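Local structure of regulatory protein ASNC (Escherichia coli, 2CG4) at residues 70-75 / 134-139; 93-98 / 107-112; 75-80 / 129-134. The protein binds DNA as a transcription factor of the Lrp/AsnC family, activating asnA transcription and regulating its own gene. The protein carries 1 engineered substitution. All coordinates share one frame; numbering follows the deposited sequence.

Contact 1 of 3, residues 70-75 / 134-139. With ASN (asparagine), chain C.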
loop_
_atom_site.group_PDB
_atom_site.type_symbol
_atom_site.label_atom_id
_atom_site.label_comp_id
_atom_site.label_asym_id
_atom_site.label_seq_id
_atom_site.Cartn_x
_atom_site.Cartn_y
_atom_site.Cartn_z
ATOM N N CYS A 70 -3.390 8.373 -20.222
ATOM C CA CYS A 70 -3.191 7.760 -18.927
ATOM C C CYS A 70 -2.191 6.608 -18.980
ATOM O O CYS A 70 -1.893 6.082 -20.047
ATOM C CB CYS A 70 -4.529 7.329 -18.347
ATOM S SG CYS A 70 -5.394 6.136 -19.337
ATOM N N PHE A 71 -1.641 6.262 -17.823
ATOM C CA PHE A 71 -0.978 4.988 -17.626
ATOM C C PHE A 71 -1.911 4.103 -16.827
ATOM O O PHE A 71 -2.617 4.585 -15.940
ATOM C CB PHE A 71 0.334 5.171 -16.870
ATOM C CG PHE A 71 1.379 5.924 -17.645
ATOM C CD1 PHE A 71 1.505 7.302 -17.512
ATOM C CD2 PHE A 71 2.244 5.253 -18.505
ATOM C CE1 PHE A 71 2.479 7.995 -18.233
ATOM C CE2 PHE A 71 3.222 5.941 -19.223
ATOM C CZ PHE A 71 3.335 7.314 -19.089
ATOM N N ILE A 72 -1.930 2.816 -17.165
ATOM C CA ILE A 72 -2.711 1.836 -16.439
ATOM C C ILE A 72 -1.778 0.727 -15.992
ATOM O O ILE A 72 -0.998 0.208 -16.787
ATOM C CB ILE A 72 -3.852 1.292 -17.324
ATOM C CG1 ILE A 72 -4.542 2.466 -18.032
ATOM C CG2 ILE A 72 -4.853 0.483 -16.513
ATOM C CD1 ILE A 72 -5.725 2.090 -18.828
ATOM N N GLY A 73 -1.822 0.396 -14.705
ATOM C CA GLY A 73 -1.143 -0.794 -14.212
ATOM C C GLY A 73 -2.131 -1.940 -14.243
ATOM O O GLY A 73 -3.227 -1.838 -13.709
ATOM N N ILE A 74 -1.767 -3.027 -14.893
ATOM C CA ILE A 74 -2.658 -4.179 -14.966
ATOM C C ILE A 74 -2.211 -5.228 -13.957
ATOM O O ILE A 74 -1.040 -5.586 -13.912
ATOM C CB ILE A 74 -2.704 -4.765 -16.382
ATOM C CG1 ILE A 74 -3.556 -3.873 -17.292
ATOM C CG2 ILE A 74 -3.252 -6.189 -16.366
ATOM C CD1 ILE A 74 -2.752 -3.025 -18.213
ATOM N N ILE A 75 -3.143 -5.677 -13.118
ATOM C CA ILE A 75 -2.912 -6.830 -12.268
ATOM C C ILE A 75 -3.671 -8.061 -12.790
ATOM O O ILE A 75 -4.891 -8.030 -12.982
ATOM C CB ILE A 75 -3.277 -6.545 -10.791
ATOM C CG1 ILE A 75 -2.416 -5.400 -10.234
ATOM C CG2 ILE A 75 -3.096 -7.803 -9.947
ATOM C CD1 ILE A 75 -3.121 -4.032 -10.202
ATOM N N GLN A 134 -7.441 -9.139 -13.408
ATOM C CA GLN A 134 -8.156 -9.101 -12.141
ATOM C C GLN A 134 -8.506 -7.666 -11.767
ATOM O O GLN A 134 -9.645 -7.378 -11.397
ATOM C CB GLN A 134 -7.363 -9.794 -11.023
ATOM C CG GLN A 134 -7.079 -8.912 -9.826
ATOM C CD GLN A 134 -6.890 -9.691 -8.539
ATOM O OE1 GLN A 134 -7.669 -9.525 -7.593
ATOM N NE2 GLN A 134 -5.847 -10.535 -8.482
ATOM N N SER A 135 -7.532 -6.765 -11.880
ATOM C CA SER A 135 -7.792 -5.339 -11.652
ATOM C C SER A 135 -6.949 -4.446 -12.549
ATOM O O SER A 135 -5.899 -4.858 -13.040
ATOM C CB SER A 135 -7.575 -4.974 -10.184
ATOM O OG SER A 135 -6.284 -5.361 -9.750
ATOM N N THR A 136 -7.435 -3.229 -12.775
ATOM C CA THR A 136 -6.619 -2.160 -13.320
ATOM C C THR A 136 -6.458 -1.024 -12.313
ATOM O O THR A 136 -7.275 -0.865 -11.415
ATOM C CB THR A 136 -7.197 -1.613 -14.647
ATOM O OG1 THR A 136 -8.601 -1.335 -14.510
ATOM C CG2 THR A 136 -6.966 -2.597 -15.761
ATOM N N GLU A 137 -5.397 -0.245 -12.455
ATOM C CA GLU A 137 -5.251 1.026 -11.720
ATOM C C GLU A 137 -4.748 2.055 -12.697
ATOM O O GLU A 137 -3.621 1.943 -13.173
ATOM C CB GLU A 137 -4.232 0.893 -10.604
ATOM C CG GLU A 137 -4.779 0.349 -9.308
ATOM C CD GLU A 137 -3.675 -0.031 -8.338
ATOM O OE1 GLU A 137 -3.673 -1.195 -7.880
ATOM O OE2 GLU A 137 -2.808 0.830 -8.046
ATOM N N THR A 138 -5.578 3.035 -13.035
ATOM C CA THR A 138 -5.179 3.974 -14.063
ATOM C C THR A 138 -4.775 5.348 -13.470
ATOM O O THR A 138 -5.478 5.888 -12.606
ATOM C CB THR A 138 -6.213 4.041 -15.238
ATOM O OG1 THR A 138 -6.945 5.262 -15.215
ATOM C CG2 THR A 138 -7.182 2.890 -15.183
ATOM N N LEU A 139 -3.614 5.856 -13.909
ATOM C CA LEU A 139 -3.046 7.151 -13.463
ATOM C C LEU A 139 -3.254 8.246 -14.522
ATOM O O LEU A 139 -2.517 8.322 -15.502
ATOM C CB LEU A 139 -1.543 7.023 -13.199
ATOM C CG LEU A 139 -1.011 6.184 -12.031
ATOM C CD1 LEU A 139 -1.453 4.714 -12.132
ATOM C CD2 LEU A 139 0.501 6.283 -12.012
HETATM N N ASN C . -9.759 1.124 -10.524
HETATM C CA ASN C . -9.831 1.014 -12.011
HETATM C C ASN C . -8.712 1.746 -12.700
HETATM O O ASN C . -8.345 2.865 -12.320
HETATM C CB ASN C . -11.167 1.514 -12.530
HETATM C CG ASN C . -12.300 0.627 -12.114
HETATM O OD1 ASN C . -12.304 -0.572 -12.401
HETATM N ND2 ASN C . -13.263 1.199 -11.415
HETATM O OXT ASN C . -8.151 1.197 -13.640
#
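With chi1 at 54°, Ser-135 holds OG between its backbone N and carbonyl carbon, against Ile-75, whose CG1 branch lies beside its own N (chi1 -61°). Ser-135 OG consequently packs 3.4 Å from Ile-75 CB and also touches the Ile-75 CD1 methyl, which reaches on to within 3.7 Å of Glu-137 OE1. The other carboxylate oxygen, Glu-137 OE2, is hydrogen-bonded to the hydroxyl of Tyr-105. On the opposite face Ile-72 and Thr-138 run alongside each other and point the same way: Ile-72 CG2 is 3.6 Å from Thr-138 CG2, and its CG1 lies against Thr-138 CB. The same Ile-72 CG2 methyl also meets Thr-136 CB. Helix 116-127 covers this face, with Leu-123 touching both threonines.

The two strands are antiparallel, their axes at 159°. Phe-71 with Leu-139 and Gly-73 with Glu-137 each exchange two backbone hydrogen bonds; the bond from Leu-139 N to Phe-71 O measures 2.6 Å. At the Ile-75 end one carbonyl serves two donors. Ile-75 O accepts from Gln-134 N at 2.8 Å, in the carbonyl plane, and from Ser-135 N at 3.1 Å, tilted out of it. Two residues thus face one, a classic beta bulge.

Thr-138 lies in a non-hydrogen-bonded pair, which leaves its N for the bound asparagine: Thr-138 N donates to the ligand's carboxylate O at 2.9 Å. Thr-136 OG1 also donates to the ligand's OXT, although the placing of OXT is less sure. Backbone carbonyls of a second subunit, those of Thr-101, Gly-103, Tyr-105 and Ser-106, hold the asparagine from across the interface. An amino acid gripped between the outermost strand of one chain's sheet and a loop of the next subunit marks the intersubunit effector site of the Lrp/AsnC ligand-binding domain.

Contact 2 of 3, residues 93-98 / 107-112; sequences DEVTEA and IFIKVM
The two strands of a beta hairpin, 95-101 and 107-113, pair here through an antiparallel ladder interrupted by a bulge. Met-112 N bonds Glu-94 O at 2.9 Å, and Thr-96 N bonds Lys-110 O at 3.0 Å. The next bond, from Lys-110 N to Glu-97 O at 3.2 Å, comes from 51° above the carbonyl plane. Val-95 faces Val-111 but Glu-97 faces Lys-110, so the register slips by one residue, the evidence for a beta bulge at Thr-96. Thr-96 OG1 touches Lys-110 CB at 3.7 Å, while Thr-96 CG2 meets Met-112 CG at 3.9 Å.

In the ligand-binding domain, Val-95, Ala-98, Ile-109 and Val-111 share one sheet face, where Ala-98 CB packs 3.8 Å from Ile-109 CG2. Leu-89 of helix 82-90 and Leu-119 of helix 116-127 cover Ile-109 and Val-111 respectively. On the reverse face Glu-97 and Lys-110 run side by side, Glu-97 CB to Lys-110 CB 4.0 Å, without their charged ends touching: Glu-97 OE1 bonds the Tyr-99 hydroxyl, and Lys-110 NZ bonds Tyr-99 OH of a third subunit. Glu-97 and Ala-98 also pair with a strand of that subunit, extending the sheet across the interface.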
loop_
_atom_site.group_PDB
_atom_site.type_symbol
_atom_site.label_atom_id
_atom_site.label_comp_id
_atom_site.label_asym_id
_atom_site.label_seq_id
_atom_site.Cartn_x
_atom_site.Cartn_y
_atom_site.Cartn_z
ATOM N N ASP A 93 -6.059 -0.064 -30.314
ATOM C CA ASP A 93 -5.384 1.101 -30.879
ATOM C C ASP A 93 -5.151 2.210 -29.853
ATOM O O ASP A 93 -4.301 3.074 -30.049
ATOM C CB ASP A 93 -6.185 1.662 -32.060
ATOM C CG ASP A 93 -6.183 0.731 -33.264
ATOM O OD1 ASP A 93 -5.241 -0.093 -33.384
ATOM O OD2 ASP A 93 -7.129 0.828 -34.084
ATOM N N GLU A 94 -5.924 2.186 -28.771
ATOM C CA GLU A 94 -5.824 3.200 -27.725
ATOM C C GLU A 94 -4.605 2.952 -26.826
ATOM O O GLU A 94 -4.093 3.875 -26.172
ATOM C CB GLU A 94 -7.121 3.243 -26.906
ATOM C CG GLU A 94 -7.967 1.979 -27.028
ATOM C CD GLU A 94 -8.945 2.016 -28.194
ATOM O OE1 GLU A 94 -9.425 3.117 -28.529
ATOM O OE2 GLU A 94 -9.247 0.945 -28.766
ATOM N N VAL A 95 -4.144 1.700 -26.826
ATOM C CA VAL A 95 -2.897 1.313 -26.176
ATOM C C VAL A 95 -1.713 1.631 -27.070
ATOM O O VAL A 95 -1.469 0.908 -28.047
ATOM C CB VAL A 95 -2.847 -0.193 -25.917
ATOM C CG1 VAL A 95 -1.558 -0.554 -25.207
ATOM C CG2 VAL A 95 -4.083 -0.664 -25.133
ATOM N N THR A 96 -0.970 2.685 -26.724
ATOM C CA THR A 96 0.176 3.110 -27.492
ATOM C C THR A 96 1.517 2.540 -26.995
ATOM O O THR A 96 2.518 2.572 -27.711
ATOM C CB THR A 96 0.284 4.650 -27.520
ATOM O OG1 THR A 96 0.288 5.156 -26.181
ATOM C CG2 THR A 96 -0.880 5.265 -28.292
ATOM N N GLU A 97 1.553 2.040 -25.764
ATOM C CA GLU A 97 2.810 1.575 -25.185
ATOM C C GLU A 97 2.470 0.512 -24.182
ATOM O O GLU A 97 1.364 0.492 -23.653
ATOM C CB GLU A 97 3.536 2.713 -24.455
ATOM C CG GLU A 97 3.797 3.938 -25.294
ATOM C CD GLU A 97 4.697 4.961 -24.588
ATOM O OE1 GLU A 97 4.927 4.828 -23.364
ATOM O OE2 GLU A 97 5.169 5.906 -25.259
ATOM N N ALA A 98 3.424 -0.353 -23.876
ATOM C CA ALA A 98 3.206 -1.338 -22.833
ATOM C C ALA A 98 4.547 -1.805 -22.373
ATOM O O ALA A 98 5.485 -1.901 -23.173
ATOM C CB ALA A 98 2.387 -2.539 -23.361
ATOM N N ILE A 107 1.548 -5.727 -16.027
ATOM C CA ILE A 107 1.791 -4.917 -17.222
ATOM C C ILE A 107 1.531 -3.451 -16.893
ATOM O O ILE A 107 0.633 -3.137 -16.112
ATOM C CB ILE A 107 0.891 -5.347 -18.393
ATOM C CG1 ILE A 107 0.687 -6.872 -18.381
ATOM C CG2 ILE A 107 1.489 -4.888 -19.721
ATOM C CD1 ILE A 107 -0.222 -7.389 -19.448
ATOM N N PHE A 108 2.336 -2.562 -17.462
ATOM C CA PHE A 108 2.126 -1.133 -17.324
ATOM C C PHE A 108 1.974 -0.566 -18.742
ATOM O O PHE A 108 2.854 -0.741 -19.575
ATOM C CB PHE A 108 3.325 -0.506 -16.590
ATOM C CG PHE A 108 3.107 0.912 -16.137
ATOM C CD1 PHE A 108 2.088 1.227 -15.242
ATOM C CD2 PHE A 108 3.941 1.929 -16.578
ATOM C CE1 PHE A 108 1.884 2.533 -14.812
ATOM C CE2 PHE A 108 3.751 3.246 -16.152
ATOM C CZ PHE A 108 2.716 3.544 -15.267
ATOM N N ILE A 109 0.850 0.079 -19.021
ATOM C CA ILE A 109 0.523 0.496 -20.374
ATOM C C ILE A 109 0.153 1.965 -20.383
ATOM O O ILE A 109 -0.290 2.502 -19.377
ATOM C CB ILE A 109 -0.658 -0.320 -20.996
ATOM C CG1 ILE A 109 -1.981 0.061 -20.335
ATOM C CG2 ILE A 109 -0.403 -1.831 -20.902
ATOM C CD1 ILE A 109 -3.193 -0.762 -20.816
ATOM N N LYS A 110 0.357 2.606 -21.530
ATOM C CA LYS A 110 -0.225 3.912 -21.809
ATOM C C LYS A 110 -1.424 3.760 -22.723
ATOM O O LYS A 110 -1.342 3.065 -23.736
ATOM C CB LYS A 110 0.798 4.808 -22.484
ATOM C CG LYS A 110 0.718 6.239 -22.060
ATOM C CD LYS A 110 1.467 7.107 -23.036
ATOM C CE LYS A 110 1.702 8.506 -22.467
ATOM N NZ LYS A 110 2.598 9.275 -23.381
ATOM N N VAL A 111 -2.543 4.385 -22.360
ATOM C CA VAL A 111 -3.619 4.562 -23.316
ATOM C C VAL A 111 -3.946 6.030 -23.529
ATOM O O VAL A 111 -3.936 6.825 -22.594
ATOM C CB VAL A 111 -4.872 3.696 -22.989
ATOM C CG1 VAL A 111 -4.538 2.652 -21.944
ATOM C CG2 VAL A 111 -6.060 4.547 -22.583
ATOM N N MET A 112 -4.196 6.370 -24.790
ATOM C CA MET A 112 -4.452 7.736 -25.222
ATOM C C MET A 112 -5.901 7.857 -25.655
ATOM O O MET A 112 -6.335 7.169 -26.582
ATOM C CB MET A 112 -3.545 8.074 -26.400
ATOM C CG MET A 112 -2.079 8.176 -26.039
ATOM S SD MET A 112 -1.781 9.526 -24.891
ATOM C CE MET A 112 -2.131 10.943 -25.922
HETATM O O HOH W 1 -4.531 6.201 -29.021
HETATM O O HOH W 2 -8.298 6.294 -29.095
#

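Contact 3 of 3, residues 75-80 / 129-134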
loop_
_atom_site.group_PDB
_atom_site.type_symbol
_atom_site.label_atom_id
_atom_site.label_comp_id
_atom_site.label_asym_id
_atom_site.label_seq_id
_atom_site.Cartn_x
_atom_site.Cartn_y
_atom_site.Cartn_z
ATOM N N ILE A 75 -3.143 -5.677 -13.118
ATOM C CA ILE A 75 -2.912 -6.830 -12.268
ATOM C C ILE A 75 -3.671 -8.061 -12.790
ATOM O O ILE A 75 -4.891 -8.030 -12.982
ATOM C CB ILE A 75 -3.277 -6.545 -10.791
ATOM C CG1 ILE A 75 -2.416 -5.400 -10.234
ATOM C CG2 ILE A 75 -3.096 -7.803 -9.947
ATOM C CD1 ILE A 75 -3.121 -4.032 -10.202
ATOM N N LEU A 76 -2.927 -9.135 -13.020
ATOM C CA LEU A 76 -3.458 -10.346 -13.613
ATOM C C LEU A 76 -3.824 -11.333 -12.514
ATOM O O LEU A 76 -3.332 -11.221 -11.387
ATOM C CB LEU A 76 -2.403 -10.981 -14.519
ATOM C CG LEU A 76 -1.952 -10.196 -15.745
ATOM C CD1 LEU A 76 -0.888 -10.969 -16.467
ATOM C CD2 LEU A 76 -3.123 -9.901 -16.653
ATOM N N LYS A 77 -4.671 -12.309 -12.845
ATOM C CA LYS A 77 -5.192 -13.224 -11.845
ATOM C C LYS A 77 -4.092 -14.169 -11.449
ATOM O O LYS A 77 -4.052 -14.669 -10.324
ATOM C CB LYS A 77 -6.384 -14.003 -12.394
ATOM C CG LYS A 77 -7.681 -13.201 -12.417
ATOM C CD LYS A 77 -8.664 -13.804 -13.388
ATOM C CE LYS A 77 -9.921 -12.979 -13.455
ATOM N NZ LYS A 77 -10.848 -13.493 -14.507
ATOM N N SER A 78 -3.193 -14.402 -12.395
ATOM C CA SER A 78 -2.001 -15.189 -12.155
ATOM C C SER A 78 -0.929 -14.757 -13.153
ATOM O O SER A 78 -1.240 -14.318 -14.259
ATOM C CB SER A 78 -2.326 -16.685 -12.279
ATOM O OG SER A 78 -2.134 -17.168 -13.598
ATOM N N ALA A 79 0.333 -14.858 -12.752
ATOM C CA ALA A 79 1.420 -14.137 -13.424
ATOM C C ALA A 79 1.780 -14.755 -14.759
ATOM O O ALA A 79 2.222 -14.050 -15.677
ATOM C CB ALA A 79 2.639 -14.078 -12.534
ATOM N N LYS A 80 1.596 -16.072 -14.865
ATOM C CA LYS A 80 1.854 -16.789 -16.121
ATOM C C LYS A 80 0.983 -16.268 -17.261
ATOM O O LYS A 80 1.169 -16.648 -18.415
ATOM C CB LYS A 80 1.646 -18.298 -15.947
ATOM C CG LYS A 80 0.283 -18.669 -15.409
ATOM C CD LYS A 80 -0.163 -20.021 -15.914
ATOM C CE LYS A 80 -1.675 -20.162 -15.799
ATOM N NZ LYS A 80 -2.138 -20.125 -14.380
ATOM N N THR A 129 -12.552 -6.376 -20.019
ATOM C CA THR A 129 -13.200 -7.585 -20.507
ATOM C C THR A 129 -12.150 -8.644 -20.793
ATOM O O THR A 129 -12.480 -9.816 -20.883
ATOM C CB THR A 129 -14.056 -7.332 -21.777
ATOM O OG1 THR A 129 -13.297 -6.588 -22.738
ATOM C CG2 THR A 129 -15.319 -6.559 -21.433
ATOM N N ILE A 130 -10.886 -8.233 -20.930
ATOM C CA ILE A 130 -9.791 -9.187 -21.079
ATOM C C ILE A 130 -9.724 -10.088 -19.849
ATOM O O ILE A 130 -9.493 -9.628 -18.721
ATOM C CB ILE A 130 -8.429 -8.495 -21.290
ATOM C CG1 ILE A 130 -8.329 -7.899 -22.698
ATOM C CG2 ILE A 130 -7.280 -9.473 -21.051
ATOM C CD1 ILE A 130 -7.177 -6.929 -22.858
ATOM N N ASP A 131 -9.915 -11.380 -20.088
ATOM C CA ASP A 131 -10.360 -12.314 -19.067
ATOM C C ASP A 131 -9.287 -12.642 -18.024
ATOM O O ASP A 131 -9.614 -12.959 -16.884
ATOM C CB ASP A 131 -10.872 -13.594 -19.748
ATOM C CG ASP A 131 -10.788 -14.796 -18.853
ATOM O OD1 ASP A 131 -11.727 -14.994 -18.046
ATOM O OD2 ASP A 131 -9.780 -15.537 -18.946
ATOM N N GLU A 132 -8.015 -12.559 -18.418
ATOM C CA GLU A 132 -6.866 -12.708 -17.501
ATOM C C GLU A 132 -6.700 -11.577 -16.469
ATOM O O GLU A 132 -5.850 -11.662 -15.584
ATOM C CB GLU A 132 -5.553 -12.813 -18.292
ATOM C CG GLU A 132 -5.422 -14.053 -19.175
ATOM C CD GLU A 132 -5.904 -13.812 -20.594
ATOM O OE1 GLU A 132 -5.506 -14.574 -21.505
ATOM O OE2 GLU A 132 -6.682 -12.859 -20.802
ATOM N N ILE A 133 -7.488 -10.518 -16.590
ATOM C CA ILE A 133 -7.240 -9.300 -15.821
ATOM C C ILE A 133 -8.093 -9.299 -14.554
ATOM O O ILE A 133 -9.318 -9.464 -14.609
ATOM C CB ILE A 133 -7.499 -8.037 -16.680
ATOM C CG1 ILE A 133 -6.282 -7.741 -17.558
ATOM C CG2 ILE A 133 -7.819 -6.848 -15.820
ATOM C CD1 ILE A 133 -6.568 -6.830 -18.740
ATOM N N GLN A 134 -7.441 -9.139 -13.408
ATOM C CA GLN A 134 -8.156 -9.101 -12.141
ATOM C C GLN A 134 -8.506 -7.666 -11.767
ATOM O O GLN A 134 -9.645 -7.378 -11.397
ATOM C CB GLN A 134 -7.363 -9.794 -11.023
ATOM C CG GLN A 134 -7.079 -8.912 -9.826
ATOM C CD GLN A 134 -6.890 -9.691 -8.539
ATOM O OE1 GLN A 134 -7.669 -9.525 -7.593
ATOM N NE2 GLN A 134 -5.847 -10.535 -8.482
#
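Strands 68-76 and 133-147 of the ligand-binding domain meet here at one end of their antiparallel pairing, where a type I beta turn from Ile-130 to Ile-133 leads into the second strand. The turn is closed by Ile-133 N bonding Ile-130 O at 3.1 Å.

Among the backbone bonds, Lys-77 N donates to Glu-132 O at 3.1 Å, two residues along each strand from the bond Gln-134 N donates to Ile-75 O. Between these bonds Leu-76 and Ile-133 form a non-hydrogen-bonded pair whose side chains diverge at the start.

Apolar contact comes from Leu-76, whose CD2 methyl swings back over the turn. Leu-76 CD2 lies 3.9 Å from Ile-133 CG1 and also rests against the carbonyl Glu-132 O, with Ala-85 of helix 82-90 touching the leucine as well. The lysine contributes with its aliphatic stem: its side chain and that of Gln-134 cross at a slant, Lys-77 CG 3.7 Å from Gln-134 CB.

Polar side chains complete the account. Glu-132 turns to helix 82-90, bonding Ser-84 through OE1 and pairing with Lys-88 through OE2. Lys-77, extended beyond CG, reaches across the turn. Lys-77 NZ is 3.9 Å from Asp-131 OD1, a long salt bridge, whereas the shorter grip is on the main chain: Lys-77 NZ donates to Asp-131 O at 2.7 Å, nearly in line with the carbonyl bond.

Contacts 1 and 2 lie in the four-stranded antiparallel sheet of the ligand-binding domain, ordered 95-101, 107-113, 68-76, 133-147; contact 3 sits at its end, where strands 68-76 and 133-147 run into loop and turn. Contact 2 joins the first two strands, contact 1 the last two. Strand 68-76 bonds to 107-113 through Ile-72 N and Ile-109 O (2.8 Å), linking contacts 1 and 2, whose centres are about 10 Å apart. Contacts 1 and 3 share Ile-75 and Gln-134, centres about 11 Å apart; contacts 2 and 3, about 16 Å between centres, do not touch. In sequence the hairpin falls between the two halves of the other contacts, and both outer strands meet neighbouring subunits, tying the sheet to the assembly.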